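Local structure of ribosomal protein s2-related protein (Deinococcus radiodurans, 2JH3) at residues V7-H11 against V70-L74; S13-G17 against R341-I345; A280-L284 against L364-E369; R346-L351 against L370-V375. The protein binds a [4Fe-4S] cluster, carries chelatase-like domains alongside other domains, and may insert iron into sirohydrochlorin. One frame throughout, in Å; residues are numbered along the deposited sequence.

Contact 1 (V7-H11 against V70-L74)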
loop_
_atom_site.group_PDB
_atom_site.type_symbol
_atom_site.label_atom_id
_atom_site.label_comp_id
_atom_site.label_asym_id
_atom_site.label_seq_id
_atom_site.Cartn_x
_atom_site.Cartn_y
_atom_site.Cartn_z
ATOM N N VAL A 7 -6.683 26.765 18.015
ATOM C CA VAL A 7 -5.983 25.830 17.163
ATOM C C VAL A 7 -4.552 25.702 17.643
ATOM O O VAL A 7 -3.844 26.689 17.739
ATOM C CB VAL A 7 -5.943 26.327 15.754
ATOM C CG1 VAL A 7 -5.034 25.465 14.890
ATOM C CG2 VAL A 7 -7.371 26.398 15.187
ATOM N N LEU A 8 -4.174 24.487 18.045
ATOM C CA LEU A 8 -2.768 24.145 18.359
ATOM C C LEU A 8 -2.017 23.524 17.172
ATOM O O LEU A 8 -2.508 22.552 16.528
ATOM C CB LEU A 8 -2.744 23.202 19.565
ATOM C CG LEU A 8 -3.455 23.660 20.828
ATOM C CD1 LEU A 8 -3.151 22.701 21.930
ATOM C CD2 LEU A 8 -3.103 25.062 21.218
ATOM N N ILE A 9 -0.820 24.044 16.884
ATOM C CA ILE A 9 -0.003 23.617 15.731
ATOM C C ILE A 9 1.263 22.927 16.172
ATOM O O ILE A 9 2.099 23.513 16.897
ATOM C CB ILE A 9 0.489 24.783 14.847
ATOM C CG1 ILE A 9 -0.673 25.626 14.372
ATOM C CG2 ILE A 9 1.296 24.252 13.670
ATOM C CD1 ILE A 9 -1.682 24.826 13.642
ATOM N N GLY A 10 1.457 21.701 15.693
ATOM C CA GLY A 10 2.669 20.933 15.977
ATOM C C GLY A 10 3.458 20.695 14.713
ATOM O O GLY A 10 3.007 20.977 13.589
ATOM N N HIS A 11 4.613 20.122 14.889
ATOM C CA HIS A 11 5.472 19.761 13.751
ATOM C C HIS A 11 4.876 18.551 12.909
ATOM O O HIS A 11 4.656 18.640 11.680
ATOM C CB HIS A 11 6.862 19.420 14.304
ATOM C CG HIS A 11 7.872 19.184 13.240
ATOM N ND1 HIS A 11 8.717 20.177 12.795
ATOM C CD2 HIS A 11 8.127 18.101 12.474
ATOM C CE1 HIS A 11 9.446 19.709 11.792
ATOM N NE2 HIS A 11 9.133 18.446 11.603
ATOM N N VAL A 70 -2.006 28.850 18.195
ATOM C CA VAL A 70 -0.731 28.771 18.973
ATOM C C VAL A 70 0.212 27.679 18.449
ATOM O O VAL A 70 -0.124 26.478 18.496
ATOM C CB VAL A 70 -1.008 28.478 20.459
ATOM C CG1 VAL A 70 0.350 28.415 21.322
ATOM C CG2 VAL A 70 -1.958 29.526 21.065
ATOM N N PRO A 71 1.441 28.054 18.055
ATOM C CA PRO A 71 2.465 27.071 17.756
ATOM C C PRO A 71 3.080 26.341 18.961
ATOM O O PRO A 71 3.792 26.962 19.758
ATOM C CB PRO A 71 3.568 27.909 17.037
ATOM C CG PRO A 71 2.888 29.143 16.622
ATOM C CD PRO A 71 1.934 29.402 17.747
ATOM N N VAL A 72 2.857 25.025 19.037
ATOM C CA VAL A 72 3.474 24.165 20.053
ATOM C C VAL A 72 4.882 23.779 19.551
ATOM O O VAL A 72 5.135 22.646 19.127
ATOM C CB VAL A 72 2.560 22.928 20.376
ATOM C CG1 VAL A 72 3.134 22.090 21.578
ATOM C CG2 VAL A 72 1.210 23.388 20.774
ATOM N N PHE A 73 5.755 24.790 19.511
ATOM C CA PHE A 73 7.132 24.677 19.091
ATOM C C PHE A 73 7.956 25.359 20.181
ATOM O O PHE A 73 7.562 26.409 20.734
ATOM C CB PHE A 73 7.434 25.387 17.769
ATOM C CG PHE A 73 6.895 24.663 16.554
ATOM C CD1 PHE A 73 7.756 24.083 15.641
ATOM C CD2 PHE A 73 5.523 24.543 16.355
ATOM C CE1 PHE A 73 7.265 23.403 14.534
ATOM C CE2 PHE A 73 5.031 23.889 15.242
ATOM C CZ PHE A 73 5.912 23.312 14.338
ATOM N N LEU A 74 9.104 24.739 20.482
ATOM C CA LEU A 74 9.971 25.238 21.535
ATOM C C LEU A 74 11.120 25.969 20.910
ATOM O O LEU A 74 12.261 25.836 21.314
ATOM C CB LEU A 74 10.412 24.098 22.447
ATOM C CG LEU A 74 9.232 23.505 23.206
ATOM C CD1 LEU A 74 9.641 22.427 24.161
ATOM C CD2 LEU A 74 8.550 24.543 24.020
HETATM O O HOH W 1 5.695 20.187 17.614
#
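Parallel beta pairing joins Val7-His11 to Val70-Leu74 in the buried sheet of the first chelatase-like (CbiX) unit, where strand 5-10 lies between strands 43-48 and 66-71. The register is fixed by two bridges, Leu8 with Val70 and Ile9 with Pro71, and by three backbone bonds: Val70 N to Val7 O at 2.9 Å, Ile9 N to Val70 O at 3.0 Å, and Val72 N to Ile9 O at 2.7 Å. Ile9 thus grips the residues on either side of Pro71, so the missing N-H of the proline costs this pairing nothing. On one face of the sheet Leu8 and Val70 lie side by side and point the same way, with Leu8 CD2 4.1 Å from Val70 CB; helix 18-35 packs on Leu8. On the other face Ile9 turns toward helix 78-88. The chain then bends through an inverse gamma turn centred on Val72. Phe73, with CG anti to its own carbonyl carbon (chi1 -74°), swings its ring back toward strand 5-10. Phe73 CE2 comes edge-on to Ile9 O at 3.4 Å, while His11 N lies oblique to the ring, 3.5 Å from Phe73 CZ. Past the last direct bond, a water accepts from His11 N (2.9 Å) and donates to Val72 O. The chemistry implies an orderly fraying of the pair: Ile9 O accepts one N-H and has the rim of the Phe73 ring beside it, which may add a weak electrostatic attraction, and where the strands part a water completes the link between their backbones.

Contact 2 (S13-G17 against R341-I345)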
loop_
_atom_site.group_PDB
_atom_site.type_symbol
_atom_site.label_atom_id
_atom_site.label_comp_id
_atom_site.label_asym_id
_atom_site.label_seq_id
_atom_site.Cartn_x
_atom_site.Cartn_y
_atom_site.Cartn_z
ATOM N N SER A 13 4.973 14.331 11.623
ATOM C CA SER A 13 5.991 13.500 10.930
ATOM C C SER A 13 5.334 12.588 9.935
ATOM O O SER A 13 4.147 12.225 10.102
ATOM C CB SER A 13 6.683 12.624 11.968
ATOM O OG SER A 13 7.721 11.810 11.442
ATOM N N HIS A 14 6.092 12.250 8.879
ATOM C CA HIS A 14 5.697 11.197 7.990
ATOM C C HIS A 14 5.903 9.847 8.622
ATOM O O HIS A 14 5.222 8.909 8.251
ATOM C CB HIS A 14 6.395 11.225 6.671
ATOM C CG HIS A 14 6.123 12.417 5.839
ATOM N ND1 HIS A 14 5.142 13.335 6.135
ATOM C CD2 HIS A 14 6.637 12.782 4.646
ATOM C CE1 HIS A 14 5.140 14.278 5.199
ATOM N NE2 HIS A 14 6.052 13.967 4.289
ATOM N N HIS A 15 6.782 9.734 9.612
ATOM C CA HIS A 15 7.165 8.389 10.067
ATOM C C HIS A 15 7.039 8.065 11.546
ATOM O O HIS A 15 7.005 6.894 11.955
ATOM C CB HIS A 15 8.618 8.098 9.634
ATOM C CG HIS A 15 8.827 8.138 8.155
ATOM N ND1 HIS A 15 8.281 7.200 7.308
ATOM C CD2 HIS A 15 9.479 9.021 7.363
ATOM C CE1 HIS A 15 8.605 7.482 6.063
ATOM N NE2 HIS A 15 9.338 8.576 6.069
ATOM N N HIS A 16 7.022 9.075 12.379
ATOM C CA HIS A 16 7.111 8.839 13.817
ATOM C C HIS A 16 6.038 9.559 14.585
ATOM O O HIS A 16 5.849 10.744 14.403
ATOM C CB HIS A 16 8.454 9.404 14.268
ATOM C CG HIS A 16 9.615 8.770 13.574
ATOM N ND1 HIS A 16 9.833 7.406 13.611
ATOM C CD2 HIS A 16 10.600 9.299 12.811
ATOM C CE1 HIS A 16 10.928 7.131 12.920
ATOM N NE2 HIS A 16 11.404 8.261 12.412
ATOM N N GLY A 17 5.430 8.890 15.544
ATOM C CA GLY A 17 4.336 9.497 16.317
ATOM C C GLY A 17 4.619 10.447 17.498
ATOM O O GLY A 17 3.678 11.028 18.044
ATOM N N ARG A 341 2.963 1.090 10.999
ATOM C CA ARG A 341 3.589 2.218 10.392
ATOM C C ARG A 341 2.632 3.431 10.481
ATOM O O ARG A 341 1.388 3.261 10.349
ATOM C CB ARG A 341 3.934 1.890 8.955
ATOM C CG ARG A 341 5.029 0.780 8.797
ATOM C CD ARG A 341 5.226 0.534 7.338
ATOM N NE ARG A 341 4.009 0.039 6.691
ATOM C CZ ARG A 341 3.945 -1.019 5.891
ATOM N NH1 ARG A 341 5.038 -1.722 5.580
ATOM N NH2 ARG A 341 2.764 -1.370 5.380
ATOM N N TRP A 342 3.210 4.617 10.704
ATOM C CA TRP A 342 2.462 5.853 10.873
ATOM C C TRP A 342 1.680 6.138 9.619
ATOM O O TRP A 342 2.162 5.903 8.524
ATOM C CB TRP A 342 3.461 6.973 11.096
ATOM C CG TRP A 342 2.961 8.215 11.623
ATOM C CD1 TRP A 342 3.080 9.451 11.040
ATOM C CD2 TRP A 342 2.316 8.429 12.880
ATOM N NE1 TRP A 342 2.544 10.406 11.852
ATOM C CE2 TRP A 342 2.065 9.816 12.980
ATOM C CE3 TRP A 342 1.885 7.583 13.917
ATOM C CZ2 TRP A 342 1.414 10.379 14.070
ATOM C CZ3 TRP A 342 1.268 8.166 15.021
ATOM C CH2 TRP A 342 1.047 9.556 15.079
ATOM N N ARG A 343 0.505 6.739 9.797
ATOM C CA ARG A 343 -0.320 7.214 8.697
ATOM C C ARG A 343 -0.464 8.742 8.656
ATOM O O ARG A 343 -1.467 9.280 9.178
ATOM C CB ARG A 343 -1.702 6.607 8.912
ATOM C CG ARG A 343 -1.726 5.055 8.869
ATOM C CD ARG A 343 -3.124 4.425 9.045
ATOM N NE ARG A 343 -4.003 4.801 7.930
ATOM C CZ ARG A 343 -5.061 5.605 7.969
ATOM N NH1 ARG A 343 -5.460 6.139 9.092
ATOM N NH2 ARG A 343 -5.700 5.901 6.805
ATOM N N PRO A 344 0.509 9.453 8.041
ATOM C CA PRO A 344 0.460 10.922 8.015
ATOM C C PRO A 344 -0.654 11.485 7.162
ATOM O O PRO A 344 -1.189 12.558 7.441
ATOM C CB PRO A 344 1.826 11.286 7.495
ATOM C CG PRO A 344 2.251 10.175 6.698
ATOM C CD PRO A 344 1.698 8.960 7.321
ATOM N N ILE A 345 -1.067 10.714 6.142
ATOM C CA ILE A 345 -2.164 11.047 5.304
ATOM C C ILE A 345 -3.294 10.052 5.558
ATOM O O ILE A 345 -3.195 8.888 5.182
ATOM C CB ILE A 345 -1.763 11.022 3.772
ATOM C CG1 ILE A 345 -0.551 11.902 3.462
ATOM C CG2 ILE A 345 -2.953 11.449 2.960
ATOM C CD1 ILE A 345 -0.639 13.367 3.844
HETATM O O HOH W 2 4.594 6.203 7.106
HETATM O O HOH W 3 6.242 4.668 10.781
#
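Trp342 points toward the Ser13-Gly17 loop, its CG anti to the backbone N (chi1 -164°), and both its backbone polar groups are tied to the same loop through water. One water accepts from Trp342 N and donates to His15 O at 2.6 Å; another donates to Trp342 O and, at 3.0 Å, to His14 O. The indole then stands against the loop backbone. Gly17 CA sits over one face, 3.6 Å from the centroid of the six-membered ring and 14° off its normal, a CH-pi contact, and His16 O lies over that face too. At the rim, Trp342 CD1 approaches His14 O edge-on at 3.6 Å. The indole N-H is used on Gln51 OE1, which also receives the N-H of Ser13, so one amide oxygen ties the ring to the start of the loop. That loop, between strand 5-10 and helix 18-35 of the first CbiX unit, is shaped by an ST turn extended to an ST motif: Ser13 OG accepts from His15 N (2.9 Å) and from His16 N, a turn in which the carbonyls of His14 and His15 face the segment 341-345, where the waters reach them. Further along, Pro344 lays its ring beside the loop backbone. Its CB lies 3.6 Å from Ser13 O, and its CG lies 3.6 Å from His14 O. The His14 imidazole crosses the proline at about a right angle, ND1 4.1 Å from Pro344 CB, and Val456 of helix 455-467, in the iron-sulfur domain, touches both side chains.

Contact 3 (A280-L284 against L364-E369)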
loop_
_atom_site.group_PDB
_atom_site.type_symbol
_atom_site.label_atom_id
_atom_site.label_comp_id
_atom_site.label_asym_id
_atom_site.label_seq_id
_atom_site.Cartn_x
_atom_site.Cartn_y
_atom_site.Cartn_z
ATOM N N ALA A 280 -21.757 21.905 6.376
ATOM C CA ALA A 280 -21.144 20.622 6.064
ATOM C C ALA A 280 -21.405 19.625 7.173
ATOM O O ALA A 280 -21.737 18.465 6.924
ATOM C CB ALA A 280 -19.723 20.758 5.761
ATOM N N TRP A 281 -21.426 20.099 8.414
ATOM C CA TRP A 281 -21.720 19.180 9.498
ATOM C C TRP A 281 -23.189 18.856 9.591
ATOM O O TRP A 281 -23.533 17.765 10.017
ATOM C CB TRP A 281 -21.035 19.638 10.815
ATOM C CG TRP A 281 -19.549 19.415 10.606
ATOM C CD1 TRP A 281 -18.654 20.314 10.193
ATOM C CD2 TRP A 281 -18.847 18.174 10.754
ATOM N NE1 TRP A 281 -17.416 19.747 10.108
ATOM C CE2 TRP A 281 -17.525 18.406 10.405
ATOM C CE3 TRP A 281 -19.242 16.878 11.086
ATOM C CZ2 TRP A 281 -16.562 17.402 10.408
ATOM C CZ3 TRP A 281 -18.293 15.864 11.101
ATOM C CH2 TRP A 281 -16.963 16.137 10.773
ATOM N N ALA A 282 -24.059 19.767 9.150
ATOM C CA ALA A 282 -25.495 19.409 9.002
ATOM C C ALA A 282 -25.686 18.299 7.965
ATOM O O ALA A 282 -26.540 17.356 8.133
ATOM C CB ALA A 282 -26.321 20.614 8.636
ATOM N N ALA A 283 -24.937 18.378 6.873
ATOM C CA ALA A 283 -24.978 17.310 5.875
ATOM C C ALA A 283 -24.505 15.955 6.438
ATOM O O ALA A 283 -25.069 14.847 6.201
ATOM C CB ALA A 283 -24.132 17.668 4.720
ATOM N N LEU A 284 -23.462 16.028 7.224
ATOM C CA LEU A 284 -22.898 14.795 7.804
ATOM C C LEU A 284 -23.895 14.168 8.770
ATOM O O LEU A 284 -24.089 12.991 8.709
ATOM C CB LEU A 284 -21.568 15.092 8.510
ATOM C CG LEU A 284 -20.785 13.955 9.241
ATOM C CD1 LEU A 284 -21.331 13.551 10.578
ATOM C CD2 LEU A 284 -20.707 12.711 8.411
ATOM N N LEU A 364 -19.383 13.265 17.772
ATOM C CA LEU A 364 -19.277 12.770 16.387
ATOM C C LEU A 364 -18.375 13.591 15.499
ATOM O O LEU A 364 -17.546 13.040 14.752
ATOM C CB LEU A 364 -20.686 12.645 15.715
ATOM C CG LEU A 364 -20.788 11.942 14.327
ATOM C CD1 LEU A 364 -20.283 10.556 14.361
ATOM C CD2 LEU A 364 -22.293 11.943 13.856
ATOM N N ARG A 365 -18.525 14.917 15.552
ATOM C CA ARG A 365 -17.758 15.805 14.719
ATOM C C ARG A 365 -16.274 15.704 15.021
ATOM O O ARG A 365 -15.461 15.527 14.102
ATOM C CB ARG A 365 -18.217 17.231 14.902
ATOM C CG ARG A 365 -17.391 18.227 14.105
ATOM C CD ARG A 365 -18.016 19.580 14.022
ATOM N NE ARG A 365 -17.371 20.663 14.776
ATOM C CZ ARG A 365 -17.453 20.916 16.096
ATOM N NH1 ARG A 365 -18.073 20.101 16.975
ATOM N NH2 ARG A 365 -16.862 22.009 16.570
ATOM N N LEU A 366 -15.897 15.864 16.298
ATOM C CA LEU A 366 -14.449 15.687 16.643
ATOM C C LEU A 366 -13.937 14.323 16.276
ATOM O O LEU A 366 -12.876 14.216 15.784
ATOM C CB LEU A 366 -14.141 16.037 18.113
ATOM C CG LEU A 366 -12.639 16.106 18.503
ATOM C CD1 LEU A 366 -11.881 17.154 17.731
ATOM C CD2 LEU A 366 -12.503 16.334 20.045
ATOM N N GLY A 367 -14.697 13.276 16.525
ATOM C CA GLY A 367 -14.386 11.974 16.078
ATOM C C GLY A 367 -14.031 11.817 14.629
ATOM O O GLY A 367 -12.961 11.342 14.273
ATOM N N LEU A 368 -14.893 12.346 13.803
ATOM C CA LEU A 368 -14.715 12.314 12.358
ATOM C C LEU A 368 -13.667 13.263 11.857
ATOM O O LEU A 368 -12.978 12.920 10.913
ATOM C CB LEU A 368 -16.070 12.593 11.650
ATOM C CG LEU A 368 -17.014 11.514 11.067
ATOM C CD1 LEU A 368 -16.532 10.056 11.076
ATOM C CD2 LEU A 368 -18.377 11.575 11.522
ATOM N N GLU A 369 -13.519 14.431 12.492
ATOM C CA GLU A 369 -12.458 15.338 12.171
ATOM C C GLU A 369 -11.051 14.832 12.519
ATOM O O GLU A 369 -10.115 15.114 11.752
ATOM C CB GLU A 369 -12.646 16.697 12.824
ATOM C CG GLU A 369 -11.771 17.735 12.132
ATOM C CD GLU A 369 -12.418 18.195 10.828
ATOM O OE1 GLU A 369 -13.439 18.919 10.953
ATOM O OE2 GLU A 369 -11.958 17.835 9.718
#
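The Trp281 indole is the flat group at the centre, with Arg365 over one face and Leu368 at its edge; the His277 ring and Ile376 of helix 375-383 also pack on it. Arg365 CG stands 3.6 Å from the centroid of the six-membered ring, only 7° off its normal, a CH-pi contact made by the aliphatic chain. One carbon further on, Arg365 CD lies 3.7 Å from Trp281 CD2, nearer the five-membered ring. The guanidinium is no stacking partner: its plane is turned 79° from the ring, and its NH2 forms a salt bridge with Glu43. In the plane of the indole, Leu368 CB meets Trp281 CH2 at 3.8 Å. Glu369 comes in obliquely; its chain bends at chi2 (79°) and sets OE1 3.5 Å from Trp281 CZ2. The polar ends are satisfied nearby, Trp281 NE1 by Glu377 and Glu369 OE2 by the N-H of Ala374. Because Glu369 OE1 lies close to the carboxylate of Glu377, the two acids may share a proton or have a raised pKa. Beyond the CZ3 edge of the indole, Leu284 completes the apolar layer: its CD1 touches Leu364 CD2 at 3.8 Å, while the Leu284 and Leu368 side chains meet tip to tip, Leu284 CD1 to Leu368 CD2, at 3.7 Å. The segment axes approach to 11.5 Å, a wide spacing that is spanned by the indole and the leucines. These axes, of segments in helices 275-290 and 361-371, cross nearly at right angles, a near-orthogonal helix-helix packing through large side chains within the DR2241 stabilising domain, with Leu364 and Leu368 also resting on strand 305-310 of its mixed sheet.

Contact 4 (R346-L351 against L370-V375)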
loop_
_atom_site.group_PDB
_atom_site.type_symbol
_atom_site.label_atom_id
_atom_site.label_comp_id
_atom_site.label_asym_id
_atom_site.label_seq_id
_atom_site.Cartn_x
_atom_site.Cartn_y
_atom_site.Cartn_z
ATOM N N ARG A 346 -4.372 10.523 6.211
ATOM C CA ARG A 346 -5.355 9.619 6.812
ATOM C C ARG A 346 -6.339 9.087 5.797
ATOM O O ARG A 346 -7.088 8.187 6.085
ATOM C CB ARG A 346 -6.038 10.341 7.999
ATOM C CG ARG A 346 -5.207 10.243 9.304
ATOM C CD ARG A 346 -5.698 11.063 10.477
ATOM N NE ARG A 346 -5.205 10.515 11.738
ATOM C CZ ARG A 346 -5.695 9.474 12.382
ATOM N NH1 ARG A 346 -5.103 9.082 13.499
ATOM N NH2 ARG A 346 -6.856 8.908 12.035
ATOM N N THR A 347 -6.410 9.691 4.615
ATOM C CA THR A 347 -7.196 9.150 3.494
ATOM C C THR A 347 -6.506 8.011 2.674
ATOM O O THR A 347 -7.054 7.564 1.700
ATOM C CB THR A 347 -7.581 10.221 2.528
ATOM O OG1 THR A 347 -6.462 11.045 2.159
ATOM C CG2 THR A 347 -8.638 11.096 3.163
ATOM N N TRP A 348 -5.318 7.603 3.083
ATOM C CA TRP A 348 -4.687 6.448 2.487
ATOM C C TRP A 348 -5.499 5.217 2.805
ATOM O O TRP A 348 -6.109 5.122 3.876
ATOM C CB TRP A 348 -3.194 6.320 2.887
ATOM C CG TRP A 348 -2.361 7.145 2.009
ATOM C CD1 TRP A 348 -2.727 8.335 1.421
ATOM C CD2 TRP A 348 -1.013 6.927 1.650
ATOM N NE1 TRP A 348 -1.705 8.813 0.671
ATOM C CE2 TRP A 348 -0.651 7.949 0.766
ATOM C CE3 TRP A 348 -0.111 5.875 1.874
ATOM C CZ2 TRP A 348 0.637 8.033 0.198
ATOM C CZ3 TRP A 348 1.130 5.923 1.292
ATOM C CH2 TRP A 348 1.498 6.981 0.447
ATOM N N ARG A 349 -5.600 4.322 1.821
ATOM C CA ARG A 349 -6.338 3.057 1.939
ATOM C C ARG A 349 -5.598 2.041 2.814
ATOM O O ARG A 349 -5.304 0.859 2.427
ATOM C CB ARG A 349 -6.628 2.526 0.546
ATOM C CG ARG A 349 -7.919 1.633 0.426
ATOM C CD ARG A 349 -7.850 0.654 -0.762
ATOM N NE ARG A 349 -7.752 1.446 -2.009
ATOM C CZ ARG A 349 -7.868 0.951 -3.238
ATOM N NH1 ARG A 349 -8.059 -0.331 -3.399
ATOM N NH2 ARG A 349 -7.743 1.729 -4.287
ATOM N N THR A 350 -5.320 2.451 4.059
ATOM C CA THR A 350 -4.479 1.698 4.987
ATOM C C THR A 350 -5.033 1.736 6.394
ATOM O O THR A 350 -4.322 1.406 7.313
ATOM C CB THR A 350 -3.084 2.272 5.007
ATOM O OG1 THR A 350 -3.186 3.619 5.435
ATOM C CG2 THR A 350 -2.441 2.211 3.605
ATOM N N LEU A 351 -6.345 2.008 6.560
ATOM C CA LEU A 351 -6.970 2.097 7.866
ATOM C C LEU A 351 -6.904 0.691 8.400
ATOM O O LEU A 351 -7.168 -0.230 7.693
ATOM C CB LEU A 351 -8.418 2.545 7.759
ATOM C CG LEU A 351 -9.174 3.023 8.975
ATOM C CD1 LEU A 351 -8.557 4.250 9.397
ATOM C CD2 LEU A 351 -10.627 3.223 8.614
ATOM N N LEU A 370 -10.874 14.133 13.639
ATOM C CA LEU A 370 -9.597 13.562 13.899
ATOM C C LEU A 370 -9.302 12.290 13.032
ATOM O O LEU A 370 -8.149 11.959 12.826
ATOM C CB LEU A 370 -9.455 13.248 15.399
ATOM C CG LEU A 370 -9.494 14.427 16.395
ATOM C CD1 LEU A 370 -9.460 13.975 17.830
ATOM C CD2 LEU A 370 -8.416 15.546 16.111
ATOM N N LEU A 371 -10.329 11.543 12.656
ATOM C CA LEU A 371 -10.202 10.306 11.913
ATOM C C LEU A 371 -9.854 10.571 10.448
ATOM O O LEU A 371 -8.945 9.983 9.848
ATOM C CB LEU A 371 -11.527 9.572 11.944
ATOM C CG LEU A 371 -11.587 8.287 11.067
ATOM C CD1 LEU A 371 -10.683 7.233 11.513
ATOM C CD2 LEU A 371 -12.990 7.731 11.122
ATOM N N TYR A 372 -10.608 11.507 9.876
ATOM C CA TYR A 372 -10.431 11.891 8.487
ATOM C C TYR A 372 -10.453 13.436 8.332
ATOM O O TYR A 372 -11.408 14.008 7.835
ATOM C CB TYR A 372 -11.539 11.290 7.596
ATOM C CG TYR A 372 -11.463 9.818 7.151
ATOM C CD1 TYR A 372 -10.349 9.328 6.461
ATOM C CD2 TYR A 372 -12.532 8.961 7.342
ATOM C CE1 TYR A 372 -10.300 8.052 6.011
ATOM C CE2 TYR A 372 -12.495 7.635 6.899
ATOM C CZ TYR A 372 -11.382 7.204 6.163
ATOM O OH TYR A 372 -11.221 5.891 5.688
ATOM N N PRO A 373 -9.373 14.107 8.718
ATOM C CA PRO A 373 -9.283 15.581 8.662
ATOM C C PRO A 373 -9.630 16.184 7.326
ATOM O O PRO A 373 -9.131 15.742 6.319
ATOM C CB PRO A 373 -7.820 15.841 8.954
ATOM C CG PRO A 373 -7.405 14.727 9.666
ATOM C CD PRO A 373 -8.126 13.546 9.242
ATOM N N ALA A 374 -10.553 17.161 7.368
ATOM C CA ALA A 374 -10.955 17.993 6.254
ATOM C C ALA A 374 -11.810 17.332 5.208
ATOM O O ALA A 374 -12.291 18.010 4.342
ATOM C CB ALA A 374 -9.736 18.720 5.569
ATOM N N VAL A 375 -12.048 16.030 5.336
ATOM C CA VAL A 375 -12.785 15.300 4.356
ATOM C C VAL A 375 -14.252 15.765 4.304
ATOM O O VAL A 375 -14.829 15.879 3.254
ATOM C CB VAL A 375 -12.616 13.764 4.604
ATOM C CG1 VAL A 375 -13.572 12.975 3.804
ATOM C CG2 VAL A 375 -11.193 13.316 4.279
HETATM O O HOH W 4 -8.118 7.715 8.836
HETATM O O HOH W 5 -8.909 5.081 4.753
#
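Arg346 makes the tight half of the contact, pressed onto the C-terminal end of helix 361-371. Its chain runs extended from CG to NE, and NH2 donates to Leu371 O at 3.2 Å with an N-H...O angle of 167°, the oxygen lying in the guanidinium plane. Leu370 O sits over the guanidinium face, 3.4 Å from NH2 at an angle too poor for a bond. NH1 holds Arg331 O, and NH2 also reaches Thr334, so three partners fix the group; the carbonyls of a helix end probably suit its charge. Arg346 CD packs on Pro373 CD at 3.7 Å, and the Tyr372 ring presents CE1 edge-on to Arg346 O at 3.2 Å. The water-bearing side begins at the same carbonyls: one water donates to Arg346 O and to Leu371 O (2.6 Å), which thus receives both the guanidinium N-H and the water. Another accepts from Tyr372 OH and donates to Trp348 O, while the same hydroxyl receives the N-H of Glu296. Leu351 packs more loosely, between the Leu371 side chain and Tyr372 OH, 4.0 Å from its CD2. On the cluster side packing is close again: Thr347 CG2 slides past Val375 CG2 at 3.6 Å, and the Thr347 side chain lies about 3 Å from that of Cys425, a [4Fe-4S] ligand. This loop, whose Trp348 touches the cluster, forms the stabilising domain's wall of the iron-sulfur site.

How the contacts relate
From the N terminus, contact 1 closes the first loop, pairing two neighbouring strands of the first CbiX sheet across an excursion through helix 18-35 and strand 43-48. Contact 2 opens inside that loop, immediately after 7-11, and closes 324 residues later, so the two cross; it ties the CbiX unit to the stabilising domain. Contact 3 opens within the span of contact 2 and ends beyond it, and contact 4 crosses contact 3 in the same way, both using helix 361-371. Contacts 2 and 4 follow in series yet touch through Arg343, which probably bonds Thr350 and Trp348. Contacts 3 and 4 touch as well, where helix 361-371 ends.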